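Local coordinates for lysyl oxidase (PDB 1W7C), which probably oxidises primary amines, including peptidyl lysine side chains, with the help of copper and a topaquinone formed within its own chain, at residues A[369-374]-A[379-384]; A[309-314]-A[397-402]; A[429-434]-A[440-445]. All blocks are in the same frame, centred on the assembly; numbering follows the deposited sequence. Where two conformers were deposited one is given.

The three contacts are neighbours in the enzyme domain and show how packing chemistry follows position in a beta fold. Interaction 3 pairs adjacent strands of a hairpin, so backbone hydrogen bonds run its whole length. Interaction 2 joins strands that face each other from about 10 Å, and side chains alone bridge them; it meets interaction 3 where W313 and Y399 pack against F431. Interaction 1 sets a loop against the strand beside 397-402 and relies on one tyrosine and a water. All three are largely buried, interactions 2 and 3 through every residue that touches, but interaction 1 borders a glycan, and both it and interaction 3 touch the second subunit.

Interaction 1: A[369-374]-A[379-384]; sequences LVPGYD and AGYFTT. With NAG (2-acetamido-2-deoxy-beta-D-glucopyranose), chain T.
Y381 lays the rim of its ring against L369 and carries its hydroxyl on to P371. The closest ring atom, CE2 of Y381, lies 3.8 Å from CD1 of L369, and that methyl sits near the plane of the ring, at its edge and not over a face. Beyond it, OH of Y381 comes to 3.4 Å from CA of P371. With CG of Y381 opposite the carbonyl carbon (chi1 -72°), the ring reaches from strand 380-388 to the loop 369-374. No hydrogen bond links the two segments directly; one water does the bridging, accepting from N of G372 at 2.9 Å and sitting 2.7 Å from OH of Y381. The loop is also braced from within, because D374 OD2 takes the N-H of V370 in a nearly straight bond (2.9 Å, 172°). From the second subunit, R412 holds D374 OD1 in a salt bridge. At the far end of the strand segment, T383 CG2 lies 3.6 Å from O5 of the N-acetylglucosamine. This is structural packing, joining the loop after helix 358-361 to the strand that follows it. Its chemistry implies a divided fit, apolar at L369 and water-mediated at G372.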
loop_
_atom_site.group_PDB
_atom_site.type_symbol
_atom_site.label_atom_id
_atom_site.label_comp_id
_atom_site.label_asym_id
_atom_site.label_seq_id
_atom_site.Cartn_x
_atom_site.Cartn_y
_atom_site.Cartn_z
ATOM N N LEU A 369 17.100 -18.281 2.696
ATOM C CA LEU A 369 16.198 -17.611 3.638
ATOM C C LEU A 369 16.473 -18.097 5.065
ATOM O O LEU A 369 16.769 -19.258 5.285
ATOM C CB LEU A 369 14.742 -17.916 3.263
ATOM C CG LEU A 369 14.269 -17.353 1.950
ATOM C CD1 LEU A 369 13.057 -18.104 1.435
ATOM C CD2 LEU A 369 13.989 -15.902 2.086
ATOM N N VAL A 370 16.333 -17.186 6.026
ATOM C CA VAL A 370 16.477 -17.494 7.467
ATOM C C VAL A 370 15.126 -17.926 7.995
ATOM O O VAL A 370 14.209 -17.111 8.097
ATOM C CB VAL A 370 16.979 -16.288 8.237
ATOM C CG1 VAL A 370 17.081 -16.622 9.706
ATOM C CG2 VAL A 370 18.351 -15.792 7.633
ATOM N N PRO A 371 14.983 -19.199 8.352
ATOM C CA PRO A 371 13.706 -19.688 8.867
ATOM C C PRO A 371 13.212 -18.883 10.071
ATOM O O PRO A 371 14.012 -18.428 10.899
ATOM C CB PRO A 371 14.023 -21.154 9.297
ATOM C CG PRO A 371 15.148 -21.537 8.389
ATOM C CD PRO A 371 15.981 -20.297 8.290
ATOM N N GLY A 372 11.895 -18.732 10.156
ATOM C CA GLY A 372 11.229 -18.071 11.262
ATOM C C GLY A 372 11.232 -16.560 11.167
ATOM O O GLY A 372 10.312 -15.924 11.686
ATOM N N TYR A 373 12.240 -15.983 10.511
ATOM C CA TYR A 373 12.431 -14.549 10.461
ATOM C C TYR A 373 12.136 -13.990 9.075
ATOM O O TYR A 373 11.359 -13.058 8.905
ATOM C CB TYR A 373 13.854 -14.200 10.890
ATOM C CG TYR A 373 14.066 -14.388 12.379
ATOM C CD1 TYR A 373 14.374 -15.628 12.909
ATOM C CD2 TYR A 373 13.886 -13.324 13.262
ATOM C CE1 TYR A 373 14.517 -15.793 14.271
ATOM C CE2 TYR A 373 14.046 -13.482 14.640
ATOM C CZ TYR A 373 14.352 -14.728 15.128
ATOM O OH TYR A 373 14.560 -14.962 16.465
ATOM N N ASP A 374 12.769 -14.564 8.066
ATOM C CA ASP A 374 12.517 -14.138 6.701
ATOM C C ASP A 374 11.137 -14.571 6.199
ATOM O O ASP A 374 10.556 -13.873 5.359
ATOM C CB ASP A 374 13.584 -14.634 5.730
ATOM C CG ASP A 374 14.879 -13.861 5.798
ATOM O OD1 ASP A 374 14.909 -12.684 6.232
ATOM O OD2 ASP A 374 15.938 -14.419 5.411
ATOM N N ALA A 379 6.055 -21.731 6.982
ATOM C CA ALA A 379 6.437 -21.767 5.563
ATOM C C ALA A 379 7.015 -23.123 5.175
ATOM O O ALA A 379 7.634 -23.784 5.991
ATOM C CB ALA A 379 7.468 -20.717 5.243
ATOM N N GLY A 380 6.828 -23.496 3.923
ATOM C CA GLY A 380 7.589 -24.550 3.300
ATOM C C GLY A 380 8.663 -23.937 2.399
ATOM O O GLY A 380 8.476 -22.903 1.796
ATOM N N TYR A 381 9.799 -24.641 2.315
ATOM C CA TYR A 381 10.966 -24.145 1.598
ATOM C C TYR A 381 11.337 -25.037 0.423
ATOM O O TYR A 381 11.172 -26.278 0.482
ATOM C CB TYR A 381 12.172 -24.079 2.550
ATOM C CG TYR A 381 12.054 -22.982 3.538
ATOM C CD1 TYR A 381 11.526 -23.209 4.773
ATOM C CD2 TYR A 381 12.409 -21.681 3.204
ATOM C CE1 TYR A 381 11.368 -22.202 5.687
ATOM C CE2 TYR A 381 12.267 -20.666 4.093
ATOM C CZ TYR A 381 11.742 -20.919 5.335
ATOM O OH TYR A 381 11.575 -19.893 6.236
ATOM N N PHE A 382 11.866 -24.397 -0.616
ATOM C CA PHE A 382 12.185 -25.055 -1.887
ATOM C C PHE A 382 13.591 -24.783 -2.350
ATOM O O PHE A 382 14.119 -23.698 -2.151
ATOM C CB PHE A 382 11.126 -24.647 -2.956
ATOM C CG PHE A 382 9.777 -25.179 -2.579
ATOM C CD1 PHE A 382 8.956 -24.465 -1.724
ATOM C CD2 PHE A 382 9.410 -26.482 -2.918
ATOM C CE1 PHE A 382 7.772 -25.029 -1.249
ATOM C CE2 PHE A 382 8.225 -27.043 -2.460
ATOM C CZ PHE A 382 7.397 -26.305 -1.643
ATOM N N THR A 383 14.187 -25.814 -2.939
ATOM C CA THR A 383 15.550 -25.805 -3.425
ATOM C C THR A 383 15.532 -25.511 -4.919
ATOM O O THR A 383 14.723 -26.088 -5.677
ATOM C CB THR A 383 16.161 -27.197 -3.179
ATOM O OG1 THR A 383 16.202 -27.459 -1.773
ATOM C CG2 THR A 383 17.596 -27.247 -3.666
ATOM N N THR A 384 16.444 -24.640 -5.342
ATOM C CA THR A 384 16.651 -24.316 -6.740
ATOM C C THR A 384 18.135 -24.437 -7.072
ATOM O O THR A 384 18.935 -24.684 -6.196
ATOM C CB THR A 384 16.160 -22.895 -7.071
ATOM O OG1 THR A 384 16.901 -21.947 -6.286
ATOM C CG2 THR A 384 14.685 -22.745 -6.723
HETATM C C1 NAG T . 19.883 -30.242 -4.148
HETATM C C2 NAG T . 20.409 -31.665 -4.429
HETATM C C3 NAG T . 19.306 -32.705 -4.274
HETATM C C4 NAG T . 18.674 -32.575 -2.894
HETATM C C5 NAG T . 18.261 -31.111 -2.639
HETATM C C6 NAG T . 17.726 -30.930 -1.215
HETATM C C7 NAG T . 22.295 -32.139 -5.885
HETATM C C8 NAG T . 22.629 -32.841 -7.167
HETATM N N2 NAG T . 21.019 -31.779 -5.741
HETATM O O3 NAG T . 19.812 -34.021 -4.420
HETATM O O4 NAG T . 17.580 -33.468 -2.791
HETATM O O5 NAG T . 19.386 -30.272 -2.817
HETATM O O6 NAG T . 18.797 -31.072 -0.301
HETATM O O7 NAG T . 23.171 -31.929 -5.041
HETATM O O HOH W 1 10.251 -20.439 8.467
#

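Interaction 2: A[309-314]-A[397-402]; sequences FYTSWS and LSYCVF
Strands 309-314 and 398-402 run nearly antiparallel, 159° between their directions, with their axes 10.1 Å apart at closest approach, too far for backbone pairing. Side chains therefore span the interval. T311 and Y399 approach from opposite directions until OG1 of T311 and OH of Y399 are 2.8 Å apart. E300 OE1 is hydrogen-bonded to the same tyrosine hydroxyl. The two strands belong to the extensive beta structure of the copper amine oxidase enzyme domain, and segment 397-402 carries a classic beta bulge there: S398 and Y399 both face F382 of the neighbouring strand. From within the bulge, S398 OG, in the conformer described, rests over one face of the W313 indole, 3.1 Å above its plane and displaced toward the rim, with CH2 of W313 the nearest atom at 3.2 Å. With CG anti to the backbone N (chi1 -170°), the indole continues toward strand 398-402. T384 OG1 holds S398 OG by a hydrogen bond, while G364 O is the partner of W313 NE1. CZ3 of W313 merely touches CD2 of Y399 obliquely, at 4.2 Å.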
loop_
_atom_site.group_PDB
_atom_site.type_symbol
_atom_site.label_atom_id
_atom_site.label_comp_id
_atom_site.label_asym_id
_atom_site.label_seq_id
_atom_site.Cartn_x
_atom_site.Cartn_y
_atom_site.Cartn_z
ATOM N N PHE A 309 -0.146 -22.880 -10.311
ATOM C CA PHE A 309 0.959 -22.287 -11.069
ATOM C C PHE A 309 2.211 -23.135 -10.935
ATOM O O PHE A 309 2.326 -23.909 -10.001
ATOM C CB PHE A 309 1.263 -20.822 -10.662
ATOM C CG PHE A 309 1.562 -20.628 -9.203
ATOM C CD1 PHE A 309 0.549 -20.253 -8.335
ATOM C CD2 PHE A 309 2.829 -20.890 -8.669
ATOM C CE1 PHE A 309 0.799 -20.109 -6.969
ATOM C CE2 PHE A 309 3.086 -20.728 -7.298
ATOM C CZ PHE A 309 2.068 -20.350 -6.460
ATOM N N TYR A 310 3.134 -22.929 -11.859
ATOM C CA TYR A 310 4.465 -23.493 -11.798
ATOM C C TYR A 310 5.454 -22.401 -11.507
ATOM O O TYR A 310 5.294 -21.262 -11.948
ATOM C CB TYR A 310 4.855 -24.131 -13.138
ATOM C CG TYR A 310 3.934 -25.217 -13.630
ATOM C CD1 TYR A 310 2.789 -24.902 -14.341
ATOM C CD2 TYR A 310 4.249 -26.555 -13.484
ATOM C CE1 TYR A 310 1.940 -25.902 -14.816
ATOM C CE2 TYR A 310 3.397 -27.559 -13.963
ATOM C CZ TYR A 310 2.264 -27.214 -14.643
ATOM O OH TYR A 310 1.427 -28.212 -15.109
ATOM N N THR A 311 6.521 -22.754 -10.792
ATOM C CA THR A 311 7.638 -21.826 -10.607
ATOM C C THR A 311 8.876 -22.299 -11.378
ATOM O O THR A 311 9.031 -23.466 -11.715
ATOM C CB THR A 311 8.053 -21.676 -9.125
ATOM O OG1 THR A 311 8.577 -22.917 -8.680
ATOM C CG2 THR A 311 6.869 -21.284 -8.225
ATOM N N SER A 312 9.704 -21.338 -11.708
ATOM C CA SER A 312 10.976 -21.552 -12.361
ATOM C C SER A 312 11.983 -20.613 -11.751
ATOM O O SER A 312 11.625 -19.555 -11.255
ATOM C CB SER A 312 10.845 -21.300 -13.874
ATOM O OG SER A 312 12.085 -21.534 -14.507
ATOM N N TRP A 313 13.259 -20.985 -11.836
ATOM C CA TRP A 313 14.342 -20.203 -11.236
ATOM C C TRP A 313 15.467 -19.985 -12.223
ATOM O O TRP A 313 15.917 -20.938 -12.887
ATOM C CB TRP A 313 14.886 -20.973 -10.020
ATOM C CG TRP A 313 15.822 -20.144 -9.203
ATOM C CD1 TRP A 313 17.188 -20.031 -9.358
ATOM C CD2 TRP A 313 15.476 -19.327 -8.086
ATOM N NE1 TRP A 313 17.695 -19.177 -8.407
ATOM C CE2 TRP A 313 16.663 -18.729 -7.619
ATOM C CE3 TRP A 313 14.271 -19.046 -7.415
ATOM C CZ2 TRP A 313 16.685 -17.886 -6.517
ATOM C CZ3 TRP A 313 14.303 -18.214 -6.298
ATOM C CH2 TRP A 313 15.495 -17.634 -5.876
ATOM N N SER A 314 15.953 -18.749 -12.297
ATOM C CA SER A 314 17.130 -18.419 -13.094
ATOM C C SER A 314 18.167 -17.679 -12.286
ATOM O O SER A 314 17.850 -16.988 -11.314
ATOM C CB SER A 314 16.755 -17.577 -14.305
ATOM O OG SER A 314 16.432 -16.234 -13.940
ATOM N N LEU A 397 16.506 -23.693 0.765
ATOM C CA LEU A 397 15.811 -22.560 1.369
ATOM C C LEU A 397 15.838 -21.335 0.434
ATOM O O LEU A 397 15.961 -20.188 0.858
ATOM C CB LEU A 397 16.365 -22.255 2.759
ATOM C CG LEU A 397 15.938 -23.199 3.931
ATOM C CD1 LEU A 397 15.902 -24.690 3.687
ATOM C CD2 LEU A 397 16.753 -22.809 5.114
ATOM N N SER A 398 15.684 -21.593 -0.867
ATOM C CA SER A 398 15.785 -20.567 -1.889
ATOM C C SER A 398 14.528 -19.690 -2.015
ATOM O O SER A 398 14.636 -18.486 -2.220
ATOM C CB SER A 398 16.073 -21.234 -3.241
ATOM O OG SER A 398 16.152 -20.293 -4.279
ATOM N N TYR A 399 13.368 -20.308 -1.908
ATOM C CA TYR A 399 12.124 -19.579 -1.808
ATOM C C TYR A 399 11.222 -20.275 -0.835
ATOM O O TYR A 399 11.417 -21.441 -0.524
ATOM C CB TYR A 399 11.473 -19.327 -3.172
ATOM C CG TYR A 399 10.947 -20.544 -3.918
ATOM C CD1 TYR A 399 9.637 -20.943 -3.781
ATOM C CD2 TYR A 399 11.742 -21.238 -4.794
ATOM C CE1 TYR A 399 9.123 -22.000 -4.517
ATOM C CE2 TYR A 399 11.241 -22.305 -5.547
ATOM C CZ TYR A 399 9.925 -22.685 -5.399
ATOM O OH TYR A 399 9.405 -23.732 -6.125
ATOM N N CYS A 400 10.261 -19.538 -0.295
ATOM C CA CYS A 400 9.322 -20.105 0.663
ATOM C C CYS A 400 7.900 -19.838 0.229
ATOM O O CYS A 400 7.621 -18.869 -0.510
ATOM C CB CYS A 400 9.536 -19.560 2.093
ATOM S SG CYS A 400 9.006 -17.825 2.276
ATOM N N VAL A 401 7.014 -20.705 0.708
ATOM C CA VAL A 401 5.601 -20.635 0.465
ATOM C C VAL A 401 4.867 -20.719 1.786
ATOM O O VAL A 401 5.142 -21.605 2.586
ATOM C CB VAL A 401 5.178 -21.799 -0.452
ATOM C CG1 VAL A 401 3.663 -21.751 -0.733
ATOM C CG2 VAL A 401 6.018 -21.791 -1.768
ATOM N N PHE A 402 3.959 -19.792 2.053
ATOM C CA PHE A 402 3.212 -19.786 3.291
ATOM C C PHE A 402 1.838 -19.177 3.130
ATOM O O PHE A 402 1.607 -18.331 2.256
ATOM C CB PHE A 402 3.965 -19.086 4.447
ATOM C CG PHE A 402 4.227 -17.609 4.229
ATOM C CD1 PHE A 402 5.346 -17.195 3.535
ATOM C CD2 PHE A 402 3.369 -16.653 4.764
ATOM C CE1 PHE A 402 5.620 -15.845 3.353
ATOM C CE2 PHE A 402 3.640 -15.292 4.588
ATOM C CZ PHE A 402 4.760 -14.896 3.886
#

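Interaction 3: A[429-434]-A[440-445]; sequences VRFIST and YNFLYK
F431 and F442 lie side by side on one face of an antiparallel beta hairpin, formed by strands 418-433 and 440-446 of the copper amine oxidase domain. Both side chains point the same way, and in the conformers described here for F442 and N441 the rings make an offset stack with centroids 4.8 Å apart and planes at 26°. CD1 of F442 sits over the face of the F431 ring, displaced toward its rim, and is 3.4 Å from CZ of F431. CG of F431 lies between its backbone N and carbonyl carbon (chi1 82°), and the ring ends close to its partner. CB of S433 meets the edge of the F442 ring, and W313 from the facing strand meets F431 edge-to-face.

The opposite face of the hairpin is polar in its middle. R430 runs out extended and then bends at chi3, which turns NE onto a lone pair of N441 OD1 at 2.8 Å, in a bent bond with OD1 somewhat out of the guanidinium plane. The guanidinium and amide planes stand almost perpendicular, 83° apart. L443 CD1 lies over one face of the guanidinium, 3.9 Å above its plane, and I432 packs against the N441 amide. R430 NH1 is hydrogen-bonded to D407 O of the second subunit, so this arginine links the hairpin to the dimer interface.

Along the backbone, V429, F431 and S433 form hydrogen-bonded pairs with Y444, F442 and Y440. The connection between the strands, just before Y440, includes the topaquinone position, and the Y440 side chain lies close to H490, a copper ligand. On the face that carries R430 and N441, a water accepts from NH2 of R430 at 2.8 Å and gives a weak, longer bond to OD1 of N441.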
loop_
_atom_site.group_PDB
_atom_site.type_symbol
_atom_site.label_atom_id
_atom_site.label_comp_id
_atom_site.label_asym_id
_atom_site.label_seq_id
_atom_site.Cartn_x
_atom_site.Cartn_y
_atom_site.Cartn_z
ATOM N N VAL A 429 4.356 -16.301 -1.751
ATOM C CA VAL A 429 5.613 -16.847 -2.274
ATOM C C VAL A 429 6.652 -15.728 -2.147
ATOM O O VAL A 429 6.459 -14.611 -2.672
ATOM C CB VAL A 429 5.483 -17.336 -3.716
ATOM C CG1 VAL A 429 6.770 -17.981 -4.178
ATOM C CG2 VAL A 429 4.264 -18.265 -3.912
ATOM N N ARG A 430 7.716 -16.014 -1.376
ATOM C CA ARG A 430 8.784 -15.035 -1.181
ATOM C C ARG A 430 10.164 -15.580 -1.547
ATOM O O ARG A 430 10.452 -16.764 -1.315
ATOM C CB ARG A 430 8.838 -14.608 0.290
ATOM C CG ARG A 430 10.090 -13.889 0.719
ATOM C CD ARG A 430 10.038 -13.379 2.158
ATOM N NE ARG A 430 9.119 -12.250 2.270
ATOM C CZ ARG A 430 8.147 -12.126 3.136
ATOM N NH1 ARG A 430 7.935 -13.057 4.058
ATOM N NH2 ARG A 430 7.372 -11.065 3.103
ATOM N N PHE A 431 11.002 -14.702 -2.089
ATOM C CA PHE A 431 12.439 -14.935 -1.988
ATOM C C PHE A 431 13.106 -13.608 -1.700
ATOM O O PHE A 431 12.507 -12.539 -1.916
ATOM C CB PHE A 431 13.041 -15.689 -3.184
ATOM C CG PHE A 431 13.362 -14.848 -4.369
ATOM C CD1 PHE A 431 12.377 -14.456 -5.243
ATOM C CD2 PHE A 431 14.669 -14.455 -4.620
ATOM C CE1 PHE A 431 12.690 -13.705 -6.356
ATOM C CE2 PHE A 431 14.976 -13.708 -5.760
ATOM C CZ PHE A 431 14.003 -13.318 -6.595
ATOM N N ILE A 432 14.326 -13.686 -1.184
ATOM C CA ILE A 432 15.088 -12.499 -0.844
ATOM C C ILE A 432 16.451 -12.608 -1.513
ATOM O O ILE A 432 17.150 -13.624 -1.375
ATOM C CB ILE A 432 15.255 -12.416 0.710
ATOM C CG1 ILE A 432 13.887 -12.139 1.343
ATOM C CG2 ILE A 432 16.256 -11.300 1.012
ATOM C CD1 ILE A 432 13.887 -12.134 2.878
ATOM N N SER A 433 16.805 -11.584 -2.264
ATOM C CA SER A 433 18.100 -11.483 -2.906
ATOM C C SER A 433 18.941 -10.393 -2.255
ATOM O O SER A 433 18.644 -9.200 -2.374
ATOM C CB SER A 433 17.865 -11.167 -4.396
ATOM O OG SER A 433 19.087 -11.271 -5.105
ATOM N N THR A 434 19.994 -10.823 -1.559
ATOM C CA THR A 434 20.959 -9.900 -1.005
ATOM C C THR A 434 22.095 -9.799 -2.003
ATOM O O THR A 434 22.844 -10.750 -2.224
ATOM C CB THR A 434 21.500 -10.379 0.339
ATOM O OG1 THR A 434 20.425 -10.577 1.281
ATOM C CG2 THR A 434 22.427 -9.315 0.888
ATOM N N TYR A 440 16.795 -7.306 -1.169
ATOM C CA TYR A 440 15.515 -7.124 -1.846
ATOM C C TYR A 440 14.594 -8.276 -1.498
ATOM O O TYR A 440 14.942 -9.445 -1.644
ATOM C CB TYR A 440 15.700 -7.086 -3.355
ATOM C CG TYR A 440 16.465 -5.886 -3.809
ATOM C CD1 TYR A 440 15.846 -4.652 -3.872
ATOM C CD2 TYR A 440 17.805 -5.973 -4.190
ATOM C CE1 TYR A 440 16.530 -3.509 -4.300
ATOM C CE2 TYR A 440 18.504 -4.822 -4.631
ATOM C CZ TYR A 440 17.855 -3.596 -4.686
ATOM O OH TYR A 440 18.527 -2.471 -5.086
ATOM N N ASN A 441 13.401 -7.924 -1.047
ATOM C CA ASN A 441 12.433 -8.863 -0.527
ATOM C C ASN A 441 11.253 -8.871 -1.480
ATOM O O ASN A 441 10.546 -7.860 -1.599
ATOM C CB ASN A 441 12.054 -8.394 0.880
ATOM C CG ASN A 441 11.153 -9.352 1.600
ATOM O OD1 ASN A 441 10.416 -10.133 0.972
ATOM N ND2 ASN A 441 11.224 -9.318 2.938
ATOM N N PHE A 442 11.057 -9.998 -2.173
ATOM C CA PHE A 442 10.039 -10.128 -3.224
ATOM C C PHE A 442 8.904 -10.980 -2.699
ATOM O O PHE A 442 9.144 -12.062 -2.151
ATOM C CB PHE A 442 10.620 -10.802 -4.464
ATOM C CG PHE A 442 11.786 -10.056 -5.092
ATOM C CD1 PHE A 442 13.074 -10.532 -4.885
ATOM C CD2 PHE A 442 11.616 -8.926 -5.860
ATOM C CE1 PHE A 442 14.152 -9.874 -5.445
ATOM C CE2 PHE A 442 12.684 -8.291 -6.409
ATOM C CZ PHE A 442 13.954 -8.759 -6.192
ATOM N N LEU A 443 7.672 -10.506 -2.860
ATOM C CA LEU A 443 6.502 -11.225 -2.377
ATOM C C LEU A 443 5.431 -11.247 -3.471
ATOM O O LEU A 443 5.172 -10.253 -4.116
ATOM C CB LEU A 443 5.968 -10.568 -1.101
ATOM C CG LEU A 443 4.825 -11.282 -0.421
ATOM C CD1 LEU A 443 5.253 -12.622 0.141
ATOM C CD2 LEU A 443 4.254 -10.422 0.679
ATOM N N TYR A 444 4.796 -12.406 -3.608
ATOM C CA TYR A 444 3.676 -12.657 -4.491
ATOM C C TYR A 444 2.560 -13.201 -3.579
ATOM O O TYR A 444 2.727 -14.249 -2.961
ATOM C CB TYR A 444 4.077 -13.649 -5.594
ATOM C CG TYR A 444 5.191 -13.150 -6.436
ATOM C CD1 TYR A 444 6.510 -13.266 -6.039
ATOM C CD2 TYR A 444 4.937 -12.499 -7.638
ATOM C CE1 TYR A 444 7.557 -12.700 -6.792
ATOM C CE2 TYR A 444 5.968 -11.955 -8.390
ATOM C CZ TYR A 444 7.269 -12.091 -7.999
ATOM O OH TYR A 444 8.253 -11.546 -8.803
ATOM N N LYS A 445 1.429 -12.477 -3.531
ATOM C CA LYS A 445 0.364 -12.729 -2.568
ATOM C C LYS A 445 -0.944 -12.941 -3.325
ATOM O O LYS A 445 -1.388 -12.064 -4.083
ATOM C CB LYS A 445 0.276 -11.508 -1.654
ATOM C CG LYS A 445 -0.795 -11.670 -0.568
ATOM C CD LYS A 445 -0.991 -10.381 0.248
ATOM C CE LYS A 445 0.211 -10.065 1.170
ATOM N NZ LYS A 445 0.458 -11.059 2.237
HETATM O O HOH W 2 7.445 -8.630 1.696
#